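Local coordinates for protein zinc-finger (Saccharomonospora viridis, PDB 3RMQ) that is of unknown function but binds a zinc ion through three cysteines and one histidine and belongs to a zinc-finger family, at residues Gln10-Asp20 with Phe32-Pro42; Glu58-Ala67 with Leu80-Leu90. The protein carries 1 engineered substitution. All coordinates share one frame; numbering follows the deposited sequence.

Interaction 1. Residues Gln10-Asp20 with Phe32-Pro42; sequences QQADGKRHVYD and FTALCGETVTP. With ZN (zinc ion), chain B.
The ring of F32 packs against Q10, A12 and Y19, and this apolar centre joins two small beta hairpins, strands 7-12 with 15-20 and strands 32-33 with 39-40, which together supply half of a zinc-finger site made of three cysteines and one histidine. With CG placed between its backbone N and carbonyl carbon (chi1 68°), F32 lies across the first hairpin. The edge of Y19 is directed at its face, the centroids of the Y19 and F32 rings 5.6 Å apart and the planes at 60°, while V40 CG2 of its own hairpin lies over one face, toward the rim. Q10 CG comes to 3.6 Å from F32 CE1. The Q10 chain then bends, carrying its amide past P42, where NE2 donates to Q11 O and to D48 O. Next to F32, A12 CB meets V40 CG2 at 3.6 Å, and the other V40 branch, CG1, rests on D13 CB.

Farther along strand 15-20, V18 CG1 touches L35 CD1 at 3.6 Å. Here the backbones also join: L35 N donates to V18 O over 2.9 Å at a fairly straight 157°. A34 CB sits against H17 CB, beside the metal site. Zinc is held by H17 ND1 at 2.1 Å and C36 SG at 2.4 Å, and the helix-start cysteines C59 and C62 complete the site. The C36 sulfur also receives a weak bond from E38 N, just past the A34-G37 turn. At the polar margin two waters tie the hairpins together. One bridges D20 N and T33 O; the other accepts from D13 N and donates to T41 O at 2.7 Å.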
loop_
_atom_site.group_PDB
_atom_site.type_symbol
_atom_site.label_atom_id
_atom_site.label_comp_id
_atom_site.label_asym_id
_atom_site.label_seq_id
_atom_site.Cartn_x
_atom_site.Cartn_y
_atom_site.Cartn_z
ATOM N N GLN A 10 3.486 -8.298 -0.423
ATOM C CA GLN A 10 2.812 -9.469 -0.976
ATOM C C GLN A 10 1.848 -9.040 -2.076
ATOM O O GLN A 10 1.001 -8.164 -1.844
ATOM C CB GLN A 10 2.036 -10.215 0.138
ATOM C CG GLN A 10 1.122 -11.354 -0.378
ATOM C CD GLN A 10 1.917 -12.453 -1.073
ATOM O OE1 GLN A 10 2.871 -12.976 -0.495
ATOM N NE2 GLN A 10 1.551 -12.785 -2.327
ATOM N N GLN A 11 1.982 -9.637 -3.253
ATOM C CA GLN A 11 1.078 -9.290 -4.376
ATOM C C GLN A 11 -0.261 -9.984 -4.137
ATOM O O GLN A 11 -0.313 -11.190 -3.765
ATOM C CB GLN A 11 1.642 -9.763 -5.706
ATOM C CG GLN A 11 0.721 -9.362 -6.910
ATOM C CD GLN A 11 1.361 -9.672 -8.219
ATOM O OE1 GLN A 11 2.225 -8.917 -8.695
ATOM N NE2 GLN A 11 0.996 -10.815 -8.808
ATOM N N ALA A 12 -1.358 -9.249 -4.337
ATOM C CA ALA A 12 -2.688 -9.850 -4.236
ATOM C C ALA A 12 -3.714 -8.885 -4.778
ATOM O O ALA A 12 -3.586 -7.671 -4.622
ATOM C CB ALA A 12 -3.015 -10.185 -2.753
ATOM N N ASP A 13 -4.695 -9.443 -5.473
ATOM C CA ASP A 13 -5.794 -8.657 -6.000
ATOM C C ASP A 13 -5.315 -7.501 -6.840
ATOM O O ASP A 13 -5.868 -6.390 -6.770
ATOM C CB ASP A 13 -6.675 -8.118 -4.881
ATOM C CG ASP A 13 -8.069 -7.736 -5.406
ATOM O OD1 ASP A 13 -8.462 -8.238 -6.497
ATOM O OD2 ASP A 13 -8.761 -6.935 -4.748
ATOM N N GLY A 14 -4.307 -7.757 -7.664
ATOM C CA GLY A 14 -3.884 -6.794 -8.648
ATOM C C GLY A 14 -2.893 -5.721 -8.196
ATOM O O GLY A 14 -2.566 -4.866 -9.010
ATOM N N LYS A 15 -2.433 -5.730 -6.947
ATOM C CA LYS A 15 -1.386 -4.783 -6.563
ATOM C C LYS A 15 -0.386 -5.449 -5.667
ATOM O O LYS A 15 -0.671 -6.479 -5.069
ATOM C CB LYS A 15 -1.974 -3.606 -5.760
ATOM C CG LYS A 15 -3.226 -2.902 -6.390
ATOM C CD LYS A 15 -3.738 -1.830 -5.401
ATOM C CE LYS A 15 -5.100 -1.242 -5.789
ATOM N NZ LYS A 15 -6.217 -1.926 -5.060
ATOM N N ARG A 16 0.770 -4.822 -5.498
ATOM C CA ARG A 16 1.726 -5.333 -4.542
ATOM C C ARG A 16 1.479 -4.599 -3.209
ATOM O O ARG A 16 1.755 -3.401 -3.113
ATOM C CB ARG A 16 3.167 -5.119 -5.035
ATOM C CG ARG A 16 4.098 -6.080 -4.316
ATOM C CD ARG A 16 5.575 -5.850 -4.623
ATOM N NE ARG A 16 5.864 -6.162 -6.021
ATOM C CZ ARG A 16 7.088 -6.162 -6.571
ATOM N NH1 ARG A 16 8.157 -5.830 -5.832
ATOM N NH2 ARG A 16 7.243 -6.497 -7.864
ATOM N N HIS A 17 0.865 -5.292 -2.232
ATOM C CA HIS A 17 0.483 -4.651 -0.970
ATOM C C HIS A 17 1.574 -4.884 0.047
ATOM O O HIS A 17 2.533 -5.628 -0.238
ATOM C CB HIS A 17 -0.838 -5.234 -0.430
ATOM C CG HIS A 17 -2.027 -4.926 -1.285
ATOM N ND1 HIS A 17 -2.709 -3.721 -1.231
ATOM C CD2 HIS A 17 -2.655 -5.675 -2.226
ATOM C CE1 HIS A 17 -3.736 -3.766 -2.067
ATOM N NE2 HIS A 17 -3.710 -4.938 -2.697
ATOM N N VAL A 18 1.419 -4.275 1.223
ATOM C CA VAL A 18 2.361 -4.445 2.333
ATOM C C VAL A 18 1.521 -5.032 3.426
ATOM O O VAL A 18 0.323 -4.645 3.581
ATOM C CB VAL A 18 2.986 -3.108 2.804
ATOM C CG1 VAL A 18 3.822 -3.314 4.065
ATOM C CG2 VAL A 18 3.859 -2.533 1.689
ATOM N N TYR A 19 2.085 -5.963 4.187
ATOM C CA TYR A 19 1.349 -6.438 5.362
ATOM C C TYR A 19 2.223 -6.398 6.627
ATOM O O TYR A 19 3.470 -6.392 6.556
ATOM C CB TYR A 19 0.754 -7.846 5.122
ATOM C CG TYR A 19 1.752 -8.952 5.050
ATOM C CD1 TYR A 19 2.494 -9.183 3.886
ATOM C CD2 TYR A 19 1.975 -9.784 6.143
ATOM C CE1 TYR A 19 3.449 -10.190 3.831
ATOM C CE2 TYR A 19 2.928 -10.794 6.100
ATOM C CZ TYR A 19 3.654 -10.998 4.938
ATOM O OH TYR A 19 4.589 -12.005 4.894
ATOM N N ASP A 20 1.548 -6.357 7.772
ATOM C CA ASP A 20 2.194 -6.354 9.098
ATOM C C ASP A 20 2.413 -7.833 9.485
ATOM O O ASP A 20 1.430 -8.598 9.687
ATOM C CB ASP A 20 1.239 -5.672 10.072
ATOM C CG ASP A 20 1.858 -5.414 11.433
ATOM O OD1 ASP A 20 2.813 -6.151 11.792
ATOM O OD2 ASP A 20 1.389 -4.480 12.148
ATOM N N PHE A 32 -5.646 -11.907 3.769
ATOM C CA PHE A 32 -5.006 -11.092 4.782
ATOM C C PHE A 32 -5.427 -9.660 4.556
ATOM O O PHE A 32 -5.950 -9.326 3.500
ATOM C CB PHE A 32 -3.481 -11.230 4.725
ATOM C CG PHE A 32 -2.835 -10.638 3.465
ATOM C CD1 PHE A 32 -2.749 -11.384 2.290
ATOM C CD2 PHE A 32 -2.324 -9.343 3.472
ATOM C CE1 PHE A 32 -2.148 -10.838 1.122
ATOM C CE2 PHE A 32 -1.742 -8.778 2.312
ATOM C CZ PHE A 32 -1.649 -9.536 1.122
ATOM N N THR A 33 -5.217 -8.807 5.549
ATOM C CA THR A 33 -5.568 -7.418 5.383
ATOM C C THR A 33 -4.258 -6.646 5.303
ATOM O O THR A 33 -3.392 -6.752 6.181
ATOM C CB THR A 33 -6.397 -6.907 6.571
ATOM O OG1 THR A 33 -7.623 -7.665 6.631
ATOM C CG2 THR A 33 -6.729 -5.445 6.372
ATOM N N ALA A 34 -4.132 -5.881 4.238
ATOM C CA ALA A 34 -2.930 -5.082 3.995
ATOM C C ALA A 34 -2.911 -3.789 4.840
ATOM O O ALA A 34 -3.922 -3.398 5.472
ATOM C CB ALA A 34 -2.891 -4.726 2.534
ATOM N N LEU A 35 -1.791 -3.066 4.824
ATOM C CA LEU A 35 -1.723 -1.800 5.592
ATOM C C LEU A 35 -2.790 -0.818 5.092
ATOM O O LEU A 35 -3.273 0.050 5.829
ATOM C CB LEU A 35 -0.354 -1.112 5.449
ATOM C CG LEU A 35 0.842 -1.811 6.019
ATOM C CD1 LEU A 35 2.049 -0.835 5.941
ATOM C CD2 LEU A 35 0.534 -2.303 7.440
ATOM N N CYS A 36 -3.191 -0.952 3.840
ATOM C CA CYS A 36 -4.156 0.017 3.280
ATOM C C CYS A 36 -5.565 -0.312 3.709
ATOM O O CYS A 36 -6.523 0.441 3.416
ATOM C CB CYS A 36 -4.094 0.025 1.736
ATOM S SG CYS A 36 -4.527 -1.565 1.007
ATOM N N GLY A 37 -5.728 -1.452 4.376
ATOM C CA GLY A 37 -7.052 -1.813 4.865
ATOM C C GLY A 37 -7.855 -2.761 3.988
ATOM O O GLY A 37 -8.876 -3.269 4.410
ATOM N N GLU A 38 -7.387 -3.017 2.771
ATOM C CA GLU A 38 -8.059 -3.972 1.878
ATOM C C GLU A 38 -7.769 -5.413 2.316
ATOM O O GLU A 38 -6.619 -5.764 2.574
ATOM C CB GLU A 38 -7.581 -3.778 0.434
ATOM C CG GLU A 38 -8.071 -2.494 -0.231
ATOM C CD GLU A 38 -9.565 -2.511 -0.509
ATOM O OE1 GLU A 38 -9.978 -3.174 -1.480
ATOM O OE2 GLU A 38 -10.318 -1.867 0.248
ATOM N N THR A 39 -8.818 -6.238 2.390
ATOM C CA THR A 39 -8.661 -7.662 2.699
ATOM C C THR A 39 -8.554 -8.378 1.361
ATOM O O THR A 39 -9.443 -8.255 0.493
ATOM C CB THR A 39 -9.862 -8.207 3.494
ATOM O OG1 THR A 39 -9.914 -7.533 4.754
ATOM C CG2 THR A 39 -9.687 -9.702 3.747
ATOM N N VAL A 40 -7.440 -9.070 1.141
ATOM C CA VAL A 40 -7.149 -9.639 -0.181
ATOM C C VAL A 40 -6.635 -11.076 -0.005
ATOM O O VAL A 40 -6.168 -11.425 1.079
ATOM C CB VAL A 40 -6.067 -8.804 -0.922
ATOM C CG1 VAL A 40 -6.647 -7.389 -1.350
ATOM C CG2 VAL A 40 -4.849 -8.659 -0.033
ATOM N N THR A 41 -6.674 -11.880 -1.067
ATOM C CA THR A 41 -6.270 -13.294 -0.978
ATOM C C THR A 41 -5.332 -13.603 -2.131
ATOM O O THR A 41 -5.732 -13.456 -3.280
ATOM C CB THR A 41 -7.496 -14.246 -1.073
ATOM O OG1 THR A 41 -8.413 -13.952 -0.020
ATOM C CG2 THR A 41 -7.073 -15.695 -0.982
ATOM N N PRO A 42 -4.086 -14.028 -1.831
ATOM C CA PRO A 42 -3.138 -14.388 -2.892
ATOM C C PRO A 42 -3.644 -15.588 -3.679
ATOM O O PRO A 42 -4.195 -16.542 -3.064
ATOM C CB PRO A 42 -1.857 -14.754 -2.127
ATOM C CG PRO A 42 -2.007 -14.170 -0.788
ATOM C CD PRO A 42 -3.479 -14.130 -0.487
HETATM ZN ZN ZN B . -2.505 -1.936 -0.196
HETATM O O HOH W 1 -5.118 -12.208 -5.607
HETATM O O HOH W 2 -1.200 -5.815 7.679
#

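Interaction 2. Residues Glu58-Ala67 with Leu80-Leu90; sequences ECPVCTIALA and LAHRFDWSPAL. With ZN (zinc ion), chain B.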
loop_
_atom_site.group_PDB
_atom_site.type_symbol
_atom_site.label_atom_id
_atom_site.label_comp_id
_atom_site.label_asym_id
_atom_site.label_seq_id
_atom_site.Cartn_x
_atom_site.Cartn_y
_atom_site.Cartn_z
ATOM N N GLU A 58 2.903 -1.538 -7.488
ATOM C CA GLU A 58 2.761 -1.382 -6.036
ATOM C C GLU A 58 1.456 -0.661 -5.647
ATOM O O GLU A 58 0.999 0.247 -6.336
ATOM C CB GLU A 58 3.949 -0.617 -5.459
ATOM C CG GLU A 58 5.198 -1.439 -5.396
ATOM C CD GLU A 58 5.926 -1.567 -6.734
ATOM O OE1 GLU A 58 5.881 -0.597 -7.533
ATOM O OE2 GLU A 58 6.532 -2.653 -6.980
ATOM N N CYS A 59 0.875 -1.060 -4.530
ATOM C CA CYS A 59 -0.301 -0.399 -3.956
ATOM C C CYS A 59 0.142 0.977 -3.455
ATOM O O CYS A 59 1.010 1.075 -2.584
ATOM C CB CYS A 59 -0.856 -1.230 -2.764
ATOM S SG CYS A 59 -2.211 -0.326 -1.888
ATOM N N PRO A 60 -0.388 2.073 -4.039
ATOM C CA PRO A 60 0.098 3.391 -3.584
ATOM C C PRO A 60 -0.175 3.619 -2.106
ATOM O O PRO A 60 0.631 4.237 -1.404
ATOM C CB PRO A 60 -0.737 4.387 -4.423
ATOM C CG PRO A 60 -1.061 3.603 -5.683
ATOM C CD PRO A 60 -1.320 2.180 -5.171
ATOM N N VAL A 61 -1.322 3.145 -1.614
ATOM C CA VAL A 61 -1.680 3.422 -0.219
ATOM C C VAL A 61 -0.748 2.685 0.754
ATOM O O VAL A 61 -0.217 3.270 1.713
ATOM C CB VAL A 61 -3.147 3.015 0.032
ATOM C CG1 VAL A 61 -3.481 3.187 1.487
ATOM C CG2 VAL A 61 -4.067 3.906 -0.874
ATOM N N CYS A 62 -0.542 1.404 0.499
ATOM C CA CYS A 62 0.390 0.618 1.311
ATOM C C CYS A 62 1.812 1.215 1.290
ATOM O O CYS A 62 2.507 1.194 2.313
ATOM C CB CYS A 62 0.480 -0.836 0.794
ATOM S SG CYS A 62 -0.840 -1.889 1.347
ATOM N N THR A 63 2.265 1.682 0.134
ATOM C CA THR A 63 3.644 2.207 0.008
ATOM C C THR A 63 3.821 3.440 0.911
ATOM O O THR A 63 4.800 3.557 1.631
ATOM C CB THR A 63 3.980 2.592 -1.476
ATOM O OG1 THR A 63 3.840 1.443 -2.344
ATOM C CG2 THR A 63 5.459 3.143 -1.595
ATOM N N ILE A 64 2.850 4.368 0.853
ATOM C CA ILE A 64 2.884 5.584 1.660
ATOM C C ILE A 64 2.673 5.214 3.143
ATOM O O ILE A 64 3.350 5.752 4.014
ATOM C CB ILE A 64 1.788 6.589 1.218
ATOM C CG1 ILE A 64 2.047 7.097 -0.210
ATOM C CG2 ILE A 64 1.648 7.761 2.223
ATOM C CD1 ILE A 64 3.426 7.505 -0.454
ATOM N N ALA A 65 1.725 4.313 3.431
ATOM C CA ALA A 65 1.500 3.866 4.831
ATOM C C ALA A 65 2.786 3.286 5.442
ATOM O O ALA A 65 3.128 3.576 6.587
ATOM C CB ALA A 65 0.383 2.881 4.910
ATOM N N LEU A 66 3.505 2.472 4.665
ATOM C CA LEU A 66 4.790 1.897 5.110
ATOM C C LEU A 66 5.834 2.992 5.388
ATOM O O LEU A 66 6.471 3.020 6.476
ATOM C CB LEU A 66 5.317 0.924 4.043
ATOM C CG LEU A 66 6.659 0.261 4.381
ATOM C CD1 LEU A 66 6.620 -0.441 5.765
ATOM C CD2 LEU A 66 7.062 -0.759 3.277
ATOM N N ALA A 67 6.023 3.925 4.443
ATOM C CA ALA A 67 6.948 5.044 4.716
ATOM C C ALA A 67 6.581 5.763 6.015
ATOM O O ALA A 67 7.429 6.099 6.824
ATOM C CB ALA A 67 6.941 6.052 3.561
ATOM N N LEU A 80 7.826 10.491 -2.584
ATOM C CA LEU A 80 7.503 9.107 -2.884
ATOM C C LEU A 80 6.143 9.001 -3.615
ATOM O O LEU A 80 5.991 8.297 -4.617
ATOM C CB LEU A 80 7.431 8.369 -1.536
ATOM C CG LEU A 80 7.133 6.889 -1.504
ATOM C CD1 LEU A 80 8.213 6.167 -2.330
ATOM C CD2 LEU A 80 7.097 6.372 -0.039
ATOM N N ALA A 81 5.150 9.706 -3.094
ATOM C CA ALA A 81 3.761 9.553 -3.550
ATOM C C ALA A 81 3.632 10.052 -4.974
ATOM O O ALA A 81 2.751 9.634 -5.731
ATOM C CB ALA A 81 2.825 10.328 -2.647
ATOM N N HIS A 82 4.537 10.949 -5.346
ATOM C CA HIS A 82 4.416 11.608 -6.611
ATOM C C HIS A 82 4.529 10.623 -7.745
ATOM O O HIS A 82 4.066 10.913 -8.831
ATOM C CB HIS A 82 5.409 12.768 -6.734
ATOM C CG HIS A 82 4.886 14.049 -6.158
ATOM N ND1 HIS A 82 4.273 14.113 -4.923
ATOM C CD2 HIS A 82 4.856 15.308 -6.655
ATOM C CE1 HIS A 82 3.902 15.357 -4.678
ATOM N NE2 HIS A 82 4.242 16.102 -5.714
ATOM N N ARG A 83 5.070 9.431 -7.516
ATOM C CA ARG A 83 5.195 8.511 -8.642
ATOM C C ARG A 83 4.013 7.568 -8.893
ATOM O O ARG A 83 4.075 6.728 -9.797
ATOM C CB ARG A 83 6.477 7.708 -8.512
ATOM C CG ARG A 83 6.378 6.588 -7.553
ATOM C CD ARG A 83 7.744 6.313 -6.987
ATOM N NE ARG A 83 7.772 5.007 -6.360
ATOM C CZ ARG A 83 8.822 4.513 -5.728
ATOM N NH1 ARG A 83 8.750 3.305 -5.181
ATOM N NH2 ARG A 83 9.936 5.234 -5.636
ATOM N N PHE A 84 2.930 7.692 -8.124
ATOM C CA PHE A 84 1.722 6.884 -8.368
ATOM C C PHE A 84 0.591 7.710 -8.984
ATOM O O PHE A 84 0.596 8.936 -8.884
ATOM C CB PHE A 84 1.232 6.279 -7.038
ATOM C CG PHE A 84 2.232 5.382 -6.399
ATOM C CD1 PHE A 84 2.511 4.159 -6.965
ATOM C CD2 PHE A 84 2.870 5.739 -5.219
ATOM C CE1 PHE A 84 3.428 3.306 -6.384
ATOM C CE2 PHE A 84 3.795 4.911 -4.636
ATOM C CZ PHE A 84 4.073 3.676 -5.214
ATOM N N ASP A 85 -0.377 7.023 -9.590
ATOM C CA ASP A 85 -1.648 7.624 -10.000
ATOM C C ASP A 85 -2.667 7.450 -8.865
ATOM O O ASP A 85 -2.807 6.374 -8.323
ATOM C CB ASP A 85 -2.156 6.952 -11.278
ATOM C CG ASP A 85 -1.163 7.081 -12.447
ATOM O OD1 ASP A 85 -0.351 8.042 -12.442
ATOM O OD2 ASP A 85 -1.187 6.217 -13.359
ATOM N N TRP A 86 -3.364 8.514 -8.517
ATOM C CA TRP A 86 -4.196 8.540 -7.329
ATOM C C TRP A 86 -5.675 8.801 -7.657
ATOM O O TRP A 86 -6.083 9.938 -7.945
ATOM C CB TRP A 86 -3.716 9.640 -6.404
ATOM C CG TRP A 86 -2.391 9.357 -5.778
ATOM C CD1 TRP A 86 -1.148 9.776 -6.195
ATOM C CD2 TRP A 86 -2.199 8.619 -4.605
ATOM N NE1 TRP A 86 -0.186 9.324 -5.320
ATOM C CE2 TRP A 86 -0.806 8.619 -4.321
ATOM C CE3 TRP A 86 -3.057 7.957 -3.746
ATOM C CZ2 TRP A 86 -0.275 7.939 -3.237
ATOM C CZ3 TRP A 86 -2.533 7.306 -2.645
ATOM C CH2 TRP A 86 -1.149 7.294 -2.405
ATOM N N SER A 87 -6.473 7.748 -7.613
ATOM C CA SER A 87 -7.898 7.869 -7.851
ATOM C C SER A 87 -8.591 8.282 -6.559
ATOM O O SER A 87 -7.994 8.219 -5.492
ATOM C CB SER A 87 -8.452 6.539 -8.296
ATOM O OG SER A 87 -8.361 5.646 -7.215
ATOM N N PRO A 88 -9.864 8.704 -6.654
ATOM C CA PRO A 88 -10.562 9.080 -5.424
ATOM C C PRO A 88 -10.645 7.889 -4.478
ATOM O O PRO A 88 -10.580 8.073 -3.278
ATOM C CB PRO A 88 -11.963 9.508 -5.921
ATOM C CG PRO A 88 -11.730 9.990 -7.306
ATOM C CD PRO A 88 -10.610 9.103 -7.865
ATOM N N ALA A 89 -10.756 6.675 -5.006
ATOM C CA ALA A 89 -10.808 5.508 -4.158
ATOM C C ALA A 89 -9.521 5.398 -3.349
ATOM O O ALA A 89 -9.558 5.122 -2.155
ATOM C CB ALA A 89 -11.016 4.220 -5.010
ATOM N N LEU A 90 -8.382 5.592 -4.009
ATOM C CA LEU A 90 -7.087 5.458 -3.310
ATOM C C LEU A 90 -6.827 6.577 -2.335
ATOM O O LEU A 90 -6.340 6.347 -1.253
ATOM C CB LEU A 90 -5.928 5.417 -4.296
ATOM C CG LEU A 90 -5.967 4.119 -5.105
ATOM C CD1 LEU A 90 -5.055 4.217 -6.297
ATOM C CD2 LEU A 90 -5.502 3.000 -4.175
HETATM ZN ZN ZN B . -2.505 -1.936 -0.196
#
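F84 and W86 both carry CG anti to their carbonyl carbon (chi1 -61° and -70°), and this brings a face of each ring onto P60 in the first turn of helix 60-69. P60 CA stands 3.9 Å from the centroid of the F84 ring and just 8° off its normal, a CH-pi contact over the centre; R83 CG covers the opposite face. P60 CB makes a second CH-pi contact, 3.8 Å from the centroid of the six-membered ring of W86. One proline thus meets two aromatic faces.

Beside P60, the T63 side chain reaches the far end of the F84 ring, OG1 lying near CZ. That hydroxyl donates to C59 O, which also accepts from T63 N, the two donors arriving from opposite faces of the carbonyl. I64 meets W86 from another direction: its CG1 lies at the ring edge, 3.9 Å from CH2, and its CD1 continues to A81 CB at 3.6 Å. What is being packed here is the helix that opens with the CxxC half of the zinc finger. C59 is its N-cap, the sulfur accepting from C62 N as well as binding zinc, and C62 SG is a second zinc ligand.

The rotation of W86 is fixed by NE1, which donates to A81 O at 3.0 Å, with the acceptor nearly in the ring plane. F84 N reaches the same oxygen from the other face, as part of the A81-F84 turn. Beyond the indole, I91 and L94 of helix 88-97 continue the apolar surface. At the two ends of the contact, L80 CD2 packs on A67 CB at 3.6 Å and L90 CD2 on V61 CG2 at 3.7 Å; S87, the N-cap of helix 88-97, accepts from L90 N through OG.

The two contacts lie in series along the chain, their centres 13 Å apart, and they share one zinc ion: interaction 1 contributes H17 and C36, interaction 2 C59 and C62. The metal is not their sole connection. R16 O probably accepts a hydrogen bond from C59 N at 2.9 Å, tying strand 15-20 to the residue that caps helix 60-69. Beside the site C36 lies against V61, and V18 N lies 3.3 Å from C62 SG. The start of helix 60-69 thus presents C59 and C62 to the hairpins while P60, T63 and I64 meet the aromatic residues of 80-90, linking the zinc site with the helical part of the chain.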